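TRAP dicarboxylate transporter, DctP subunit (Anaerococcus prevoti, PDB 4N91) binds D-glucuronate, in both its alpha and beta anomers, and probably serves as the extracytoplasmic solute-binding component of a TRAP transport system. Local coordinates at residues N216-T221 and K275-A280; K287-E290 and E294-Y297. One frame throughout, in Å; residues are numbered along the deposited sequence.

Overall arrangement
Followed from the N terminus, the chain first builds strand 31-36 and helix 44-60 and later reaches strand 212-215, whose end runs into N216-T221. Contact 1 opens here and closes 53 residues later, after strands 231-238 and 242-247, at K275-A280 on the long helix 256-290. Contact 2 closes a much shorter loop, three residues between the end of that same helix and strand 294-296. The two are in series, neither nested nor crossed, but they share the helix and touch directly, T221 CG2 packing against K287 CG and L220 CD1 against A288 CB. Together they tie the long helix to the four-stranded sheet, contact 1 at the sugar pocket and contact 2 farther out.

Contact 1: residues N216-T221 and K275-A280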
ATOM      1  N   ASN A 216      -3.839  -4.947   6.412  1.00 11.23           N
ATOM      2  CA  ASN A 216      -2.914  -5.513   7.359  1.00 10.18           C
ATOM      3  C   ASN A 216      -3.369  -5.265   8.802  1.00 14.15           C
ATOM      4  O   ASN A 216      -4.365  -4.586   9.057  1.00 13.87           O
ATOM      5  CB  ASN A 216      -1.507  -4.977   7.117  1.00 13.15           C
ATOM      6  CG  ASN A 216      -1.407  -3.471   7.287  1.00 11.28           C
ATOM      7  OD1 ASN A 216      -1.868  -2.893   8.300  1.00 14.81           O
ATOM      8  ND2 ASN A 216      -0.850  -2.809   6.276  1.00 13.14           N
ATOM      9  N   GLU A 217      -2.625  -5.806   9.753  1.00 15.13           N
ATOM     10  CA  GLU A 217      -3.014  -5.754  11.152  1.00 13.65           C
ATOM     11  C   GLU A 217      -2.935  -4.371  11.795  1.00 15.23           C
ATOM     12  O   GLU A 217      -3.603  -4.128  12.790  1.00 16.23           O
ATOM     13  CB  GLU A 217      -2.186  -6.737  11.959  1.00 15.24           C
ATOM     14  CG  GLU A 217      -2.282  -8.170  11.447  1.00 17.57           C
ATOM     15  CD  GLU A 217      -1.195  -8.569  10.449  1.00 18.15           C
ATOM     16  OE1 GLU A 217      -0.733  -7.734   9.636  1.00 15.67           O
ATOM     17  OE2 GLU A 217      -0.793  -9.765  10.496  1.00 18.18           O
HETATM   18  N   MSE A 218      -2.137  -3.481  11.218  0.55 15.88           N
HETATM   19  CA  MSE A 218      -1.954  -2.151  11.782  0.55 14.68           C
HETATM   20  C   MSE A 218      -3.237  -1.327  11.709  0.55 12.92           C
HETATM   21  O   MSE A 218      -3.454  -0.422  12.512  0.55 15.67           O
HETATM   22  CB  MSE A 218      -0.781  -1.437  11.106  0.55 16.17           C
HETATM   23  CG  MSE A 218       0.565  -1.823  11.659  0.55 24.57           C
HETATM   24 SE   MSE A 218       0.771  -0.926  13.333  0.55 33.28          SE
HETATM   25  CE  MSE A 218       1.617   0.773  12.904  0.55 16.95           C
ATOM     26  N   SER A 219      -4.107  -1.646  10.760  1.00 13.60           N
ATOM     27  CA  SER A 219      -5.407  -0.988  10.676  1.00 11.99           C
ATOM     28  C   SER A 219      -6.215  -1.219  11.931  1.00 12.84           C
ATOM     29  O   SER A 219      -7.020  -0.373  12.302  1.00 14.44           O
ATOM     30  CB  SER A 219      -6.227  -1.517   9.488  1.00 14.56           C
ATOM     31  OG  SER A 219      -5.765  -0.939   8.267  1.00 23.96           O
ATOM     32  N   LEU A 220      -6.074  -2.391  12.538  1.00 14.96           N
ATOM     33  CA  LEU A 220      -6.890  -2.742  13.684  1.00 14.70           C
ATOM     34  C   LEU A 220      -6.556  -1.875  14.891  1.00 15.60           C
ATOM     35  O   LEU A 220      -7.419  -1.558  15.688  1.00 15.47           O
ATOM     36  CB  LEU A 220      -6.657  -4.197  14.093  1.00 13.92           C
ATOM     37  CG  LEU A 220      -7.036  -5.260  13.063  1.00 14.52           C
ATOM     38  CD1 LEU A 220      -6.571  -6.638  13.501  1.00 16.07           C
ATOM     39  CD2 LEU A 220      -8.543  -5.241  12.851  1.00 16.30           C
ATOM     40  N   THR A 221      -5.278  -1.534  15.014  1.00 15.70           N
ATOM     41  CA  THR A 221      -4.759  -0.944  16.247  1.00 15.05           C
ATOM     42  C   THR A 221      -4.475   0.535  16.026  1.00 18.08           C
ATOM     43  O   THR A 221      -5.116   1.387  16.646  1.00 20.93           O
ATOM     44  CB  THR A 221      -3.521  -1.722  16.745  1.00 17.95           C
ATOM     45  OG1 THR A 221      -2.537  -1.785  15.692  1.00 18.32           O
ATOM     46  CG2 THR A 221      -3.911  -3.131  17.175  1.00 21.41           C
ATOM     47  N   LYS A 275      12.360  -1.862   8.507  1.00 15.46           N
ATOM     48  CA  LYS A 275      12.778  -2.336   9.831  1.00 14.81           C
ATOM     49  C   LYS A 275      11.695  -2.056  10.855  1.00 14.42           C
ATOM     50  O   LYS A 275      11.353  -2.902  11.707  1.00 17.74           O
ATOM     51  CB  LYS A 275      14.069  -1.645  10.239  1.00 17.30           C
ATOM     52  CG  LYS A 275      14.604  -1.963  11.640  1.00 18.01           C
ATOM     53  CD  LYS A 275      14.055  -0.993  12.688  1.00 20.76           C
ATOM     54  CE  LYS A 275      14.863  -0.991  13.967  1.00 33.03           C
ATOM     55  NZ  LYS A 275      14.258  -0.097  14.989  1.00 28.76           N
ATOM     56  N   GLU A 276      11.125  -0.862  10.774  1.00 15.51           N
ATOM     57  CA  GLU A 276      10.100  -0.475  11.749  1.00 17.84           C
ATOM     58  C   GLU A 276       8.815  -1.240  11.519  1.00 16.18           C
ATOM     59  O   GLU A 276       8.073  -1.513  12.467  1.00 16.45           O
ATOM     60  CB  GLU A 276       9.865   1.039  11.702  1.00 17.56           C
ATOM     61  CG  GLU A 276      11.061   1.853  12.142  1.00 17.06           C
ATOM     62  CD  GLU A 276      11.414   1.712  13.614  1.00 21.99           C
ATOM     63  OE1 GLU A 276      10.662   1.086  14.397  1.00 21.67           O
ATOM     64  OE2 GLU A 276      12.460   2.254  14.007  1.00 26.84           O
ATOM     65  N   TRP A 277       8.552  -1.597  10.269  1.00 15.27           N
ATOM     66  CA  TRP A 277       7.356  -2.357   9.920  1.00 14.36           C
ATOM     67  C   TRP A 277       7.324  -3.686  10.666  1.00 18.49           C
ATOM     68  O   TRP A 277       6.313  -4.069  11.244  1.00 17.40           O
ATOM     69  CB  TRP A 277       7.272  -2.603   8.410  1.00 15.46           C
ATOM     70  CG  TRP A 277       6.076  -3.413   8.119  1.00 13.68           C
ATOM     71  CD1 TRP A 277       6.027  -4.761   7.860  1.00 19.87           C
ATOM     72  CD2 TRP A 277       4.724  -2.955   8.122  1.00 15.76           C
ATOM     73  NE1 TRP A 277       4.724  -5.157   7.696  1.00 18.52           N
ATOM     74  CE2 TRP A 277       3.906  -4.069   7.870  1.00 19.33           C
ATOM     75  CE3 TRP A 277       4.120  -1.703   8.326  1.00 18.31           C
ATOM     76  CZ2 TRP A 277       2.517  -3.975   7.815  1.00 19.84           C
ATOM     77  CZ3 TRP A 277       2.746  -1.617   8.269  1.00 19.25           C
ATOM     78  CH2 TRP A 277       1.964  -2.745   8.011  1.00 20.79           C
ATOM     79  N   LYS A 278       8.456  -4.382  10.677  1.00 18.63           N
ATOM     80  CA  LYS A 278       8.556  -5.683  11.348  1.00 23.86           C
ATOM     81  C   LYS A 278       8.214  -5.578  12.830  1.00 20.89           C
ATOM     82  O   LYS A 278       7.404  -6.345  13.344  1.00 25.87           O
ATOM     83  CB  LYS A 278       9.964  -6.267  11.160  1.00 20.06           C
ATOM     84  CG  LYS A 278      10.354  -6.466   9.705  1.00 26.04           C
ATOM     85  CD  LYS A 278      11.777  -6.997   9.578  1.00 34.04           C
ATOM     86  CE  LYS A 278      12.349  -6.775   8.182  1.00 41.81           C
ATOM     87  NZ  LYS A 278      11.713  -7.664   7.173  1.00 46.19           N
ATOM     88  N   VAL A 279       8.788  -4.577  13.488  1.00 20.19           N
ATOM     89  CA  VAL A 279       8.516  -4.296  14.886  1.00 21.83           C
ATOM     90  C   VAL A 279       7.030  -3.979  15.108  1.00 23.36           C
ATOM     91  O   VAL A 279       6.374  -4.555  15.990  1.00 20.94           O
ATOM     92  CB  VAL A 279       9.382  -3.092  15.362  1.00 21.44           C
ATOM     93  CG1 VAL A 279       9.061  -2.720  16.794  1.00 28.26           C
ATOM     94  CG2 VAL A 279      10.866  -3.452  15.245  1.00 33.78           C
ATOM     95  N   ALA A 280       6.514  -3.061  14.305  1.00 20.05           N
ATOM     96  CA  ALA A 280       5.156  -2.538  14.491  1.00 17.40           C
ATOM     97  C   ALA A 280       4.104  -3.610  14.269  1.00 16.77           C
ATOM     98  O   ALA A 280       3.120  -3.673  14.997  1.00 19.44           O
ATOM     99  CB  ALA A 280       4.918  -1.371  13.568  1.00 19.77           C
TER
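N216 ND2, hydrogen-bonded to the carbonyl oxygen of A151, comes obliquely to within 3.3 Å of W277 CH2. At the other end of the amide, N216 OD1 accepts a weak bond from M218 N at 3.0 Å, bent to 129°, which caps the turn leading into helix 218-221. With chi1 at 62°, CG stands between the backbone N and the carbonyl carbon, the crowded position, and the folded-back amide can reach the M218 N-H.

The same pose presents the group to tryptophan: N216 CG sits in the indole plane at the ring edge, 3.5 Å from W277 CH2. Amide and ring are turned 66° apart, so they do not stack. With CG anti to the backbone N (chi1 178°), the W277 indole extends from the helix toward N216. Alongside, selenomethionine M218 runs past the indole in the opposite direction, its CG 4.0 Å from W277 CH2; in the conformer described, its CE continues to A280 CB.

Cut back to alanine, N216 would no longer offer its amide, which is likely to leave A151 O and M218 N without these partners and open a gap beside the indole edge.

H43 and P44 also touch M218, and P44 touches A280. N216 itself contacts bound beta-D-glucuronate, which places it in the wall of the interlobe sugar pocket of a TRAP-type solute-binding protein, backed by its long helix.

Contact 2: residues K287-E290 and E294-Y297; sequences KASE and EFIY
F295 meets the last turn of the long helix with one side of its ring, and two neighbouring helix residues share the encounter. A288 CB lies 3.7 Å from F295 CZ, an apolar contact in which the methyl comes in obliquely. S289 arrives differently: its OG is near the ring plane, at the edge, 3.7 Å from F295 CE2. Adjacent carbons of the ring meet the two groups: CZ the A288 methyl, CE2 the S289 hydroxyl. The patch is small, about 101 Å² summed over both sides.

The first torsion explains how a residue whose CB does not aim at the helix still reaches it. With chi1 at -68°, F295 CG is anti to the carbonyl carbon and beside the backbone N, which carries the ring back toward the helix. S289 OG makes a weak hydrogen bond to the carbonyl oxygen of K285, one turn earlier, so the hydroxyl at the phenyl edge has a polar partner of its own.

Further out, the ring of Y232 meets that of F295 with planes about 70° apart, L220 CD1 packs near F295 CE1, and T221 and V293 touch A288 beside the helix end. Strand 294-296 is fixed in turn by its backbone: E294 bonds with K230 and Y232, and I296 with Y232 and Y234.

After visiting the five-stranded sheet, the chain has returned along helix 256-290 and turned tightly to add a parallel edge strand beside 231-238. Such repeated passage between two alpha/beta lobes is characteristic of periplasmic binding proteins, and here F295 of the added edge strand packs back on the end of the helix that leads to it.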
ATOM      1  N   LYS A 287      -1.431  -6.233  20.431  1.00 21.90           N
ATOM      2  CA  LYS A 287      -2.391  -5.249  20.891  1.00 20.46           C
ATOM      3  C   LYS A 287      -3.808  -5.610  20.403  1.00 19.43           C
ATOM      4  O   LYS A 287      -4.780  -5.490  21.152  1.00 20.70           O
ATOM      5  CB  LYS A 287      -1.969  -3.855  20.431  1.00 22.74           C
ATOM      6  CG  LYS A 287      -3.003  -2.761  20.646  1.00 28.08           C
ATOM      7  CD  LYS A 287      -3.017  -2.220  22.068  1.00 45.67           C
ATOM      8  CE  LYS A 287      -4.187  -1.248  22.273  1.00 48.52           C
ATOM      9  NZ  LYS A 287      -4.383  -0.322  21.110  1.00 52.48           N
ATOM     10  N   ALA A 288      -3.918  -6.083  19.162  1.00 17.89           N
ATOM     11  CA  ALA A 288      -5.218  -6.539  18.643  1.00 17.44           C
ATOM     12  C   ALA A 288      -5.780  -7.677  19.502  1.00 18.29           C
ATOM     13  O   ALA A 288      -6.957  -7.679  19.878  1.00 18.75           O
ATOM     14  CB  ALA A 288      -5.088  -6.976  17.194  1.00 20.12           C
ATOM     15  N   SER A 289      -4.934  -8.640  19.840  1.00 19.84           N
ATOM     16  CA  SER A 289      -5.367  -9.715  20.723  1.00 22.28           C
ATOM     17  C   SER A 289      -5.895  -9.150  22.040  1.00 23.84           C
ATOM     18  O   SER A 289      -6.950  -9.546  22.522  1.00 24.25           O
ATOM     19  CB  SER A 289      -4.218 -10.678  20.982  1.00 28.89           C
ATOM     20  OG  SER A 289      -3.947 -11.441  19.822  1.00 41.57           O
ATOM     21  N   GLU A 290      -5.176  -8.188  22.604  1.00 24.35           N
ATOM     22  CA  GLU A 290      -5.561  -7.613  23.876  1.00 25.76           C
ATOM     23  C   GLU A 290      -6.874  -6.839  23.773  1.00 23.60           C
ATOM     24  O   GLU A 290      -7.618  -6.767  24.749  1.00 28.49           O
ATOM     25  CB  GLU A 290      -4.451  -6.701  24.404  1.00 27.55           C
ATOM     26  CG  GLU A 290      -3.171  -7.432  24.746  1.00 35.18           C
ATOM     27  CD  GLU A 290      -2.052  -6.481  25.154  1.00 48.94           C
ATOM     28  OE1 GLU A 290      -2.174  -5.262  24.905  1.00 52.08           O
ATOM     29  OE2 GLU A 290      -1.049  -6.953  25.719  1.00 51.73           O
ATOM     30  N   GLU A 294     -10.194 -11.652  17.433  1.00 15.67           N
ATOM     31  CA  GLU A 294      -9.942 -13.050  17.173  1.00 15.63           C
ATOM     32  C   GLU A 294      -9.361 -13.251  15.794  1.00 18.19           C
ATOM     33  O   GLU A 294      -9.928 -12.815  14.779  1.00 18.61           O
ATOM     34  CB  GLU A 294     -11.225 -13.857  17.343  1.00 17.62           C
ATOM     35  CG  GLU A 294     -11.058 -15.343  16.990  1.00 20.40           C
ATOM     36  CD  GLU A 294     -12.345 -16.103  17.116  1.00 27.78           C
ATOM     37  OE1 GLU A 294     -13.285 -15.555  17.723  1.00 24.04           O
ATOM     38  OE2 GLU A 294     -12.418 -17.249  16.618  1.00 33.93           O
ATOM     39  N   PHE A 295      -8.204 -13.898  15.741  1.00 18.05           N
ATOM     40  CA  PHE A 295      -7.572 -14.194  14.474  1.00 16.95           C
ATOM     41  C   PHE A 295      -8.013 -15.572  13.992  1.00 21.82           C
ATOM     42  O   PHE A 295      -8.041 -16.539  14.751  1.00 23.68           O
ATOM     43  CB  PHE A 295      -6.046 -14.076  14.596  1.00 18.22           C
ATOM     44  CG  PHE A 295      -5.577 -12.669  14.808  1.00 17.28           C
ATOM     45  CD1 PHE A 295      -5.510 -11.799  13.742  1.00 20.29           C
ATOM     46  CD2 PHE A 295      -5.214 -12.214  16.058  1.00 21.61           C
ATOM     47  CE1 PHE A 295      -5.094 -10.507  13.902  1.00 21.60           C
ATOM     48  CE2 PHE A 295      -4.815 -10.905  16.243  1.00 24.49           C
ATOM     49  CZ  PHE A 295      -4.748 -10.040  15.155  1.00 21.90           C
ATOM     50  N   ILE A 296      -8.425 -15.621  12.739  1.00 15.67           N
ATOM     51  CA  ILE A 296      -8.838 -16.841  12.069  1.00 16.62           C
ATOM     52  C   ILE A 296      -7.865 -17.166  10.938  1.00 18.56           C
ATOM     53  O   ILE A 296      -7.322 -16.253  10.299  1.00 18.25           O
ATOM     54  CB  ILE A 296     -10.266 -16.671  11.512  1.00 17.67           C
ATOM     55  CG1 ILE A 296     -11.236 -16.388  12.667  1.00 26.43           C
ATOM     56  CG2 ILE A 296     -10.685 -17.903  10.732  1.00 19.49           C
ATOM     57  CD1 ILE A 296     -12.593 -15.926  12.201  1.00 25.23           C
ATOM     58  N   TYR A 297      -7.620 -18.469  10.726  1.00 18.31           N
ATOM     59  CA  TYR A 297      -6.670 -18.939   9.714  1.00 20.81           C
ATOM     60  C   TYR A 297      -7.387 -19.823   8.719  1.00 22.84           C
ATOM     61  O   TYR A 297      -7.330 -21.057   8.817  1.00 22.55           O
ATOM     62  CB  TYR A 297      -5.506 -19.683  10.400  1.00 23.73           C
ATOM     63  CG  TYR A 297      -4.850 -18.811  11.440  1.00 25.03           C
ATOM     64  CD1 TYR A 297      -3.828 -17.955  11.098  1.00 29.00           C
ATOM     65  CD2 TYR A 297      -5.304 -18.797  12.750  1.00 31.57           C
ATOM     66  CE1 TYR A 297      -3.245 -17.126  12.050  1.00 27.66           C
ATOM     67  CE2 TYR A 297      -4.726 -17.967  13.704  1.00 33.70           C
ATOM     68  CZ  TYR A 297      -3.699 -17.129  13.331  1.00 30.74           C
ATOM     69  OH  TYR A 297      -3.128 -16.296  14.272  1.00 39.49           O
TER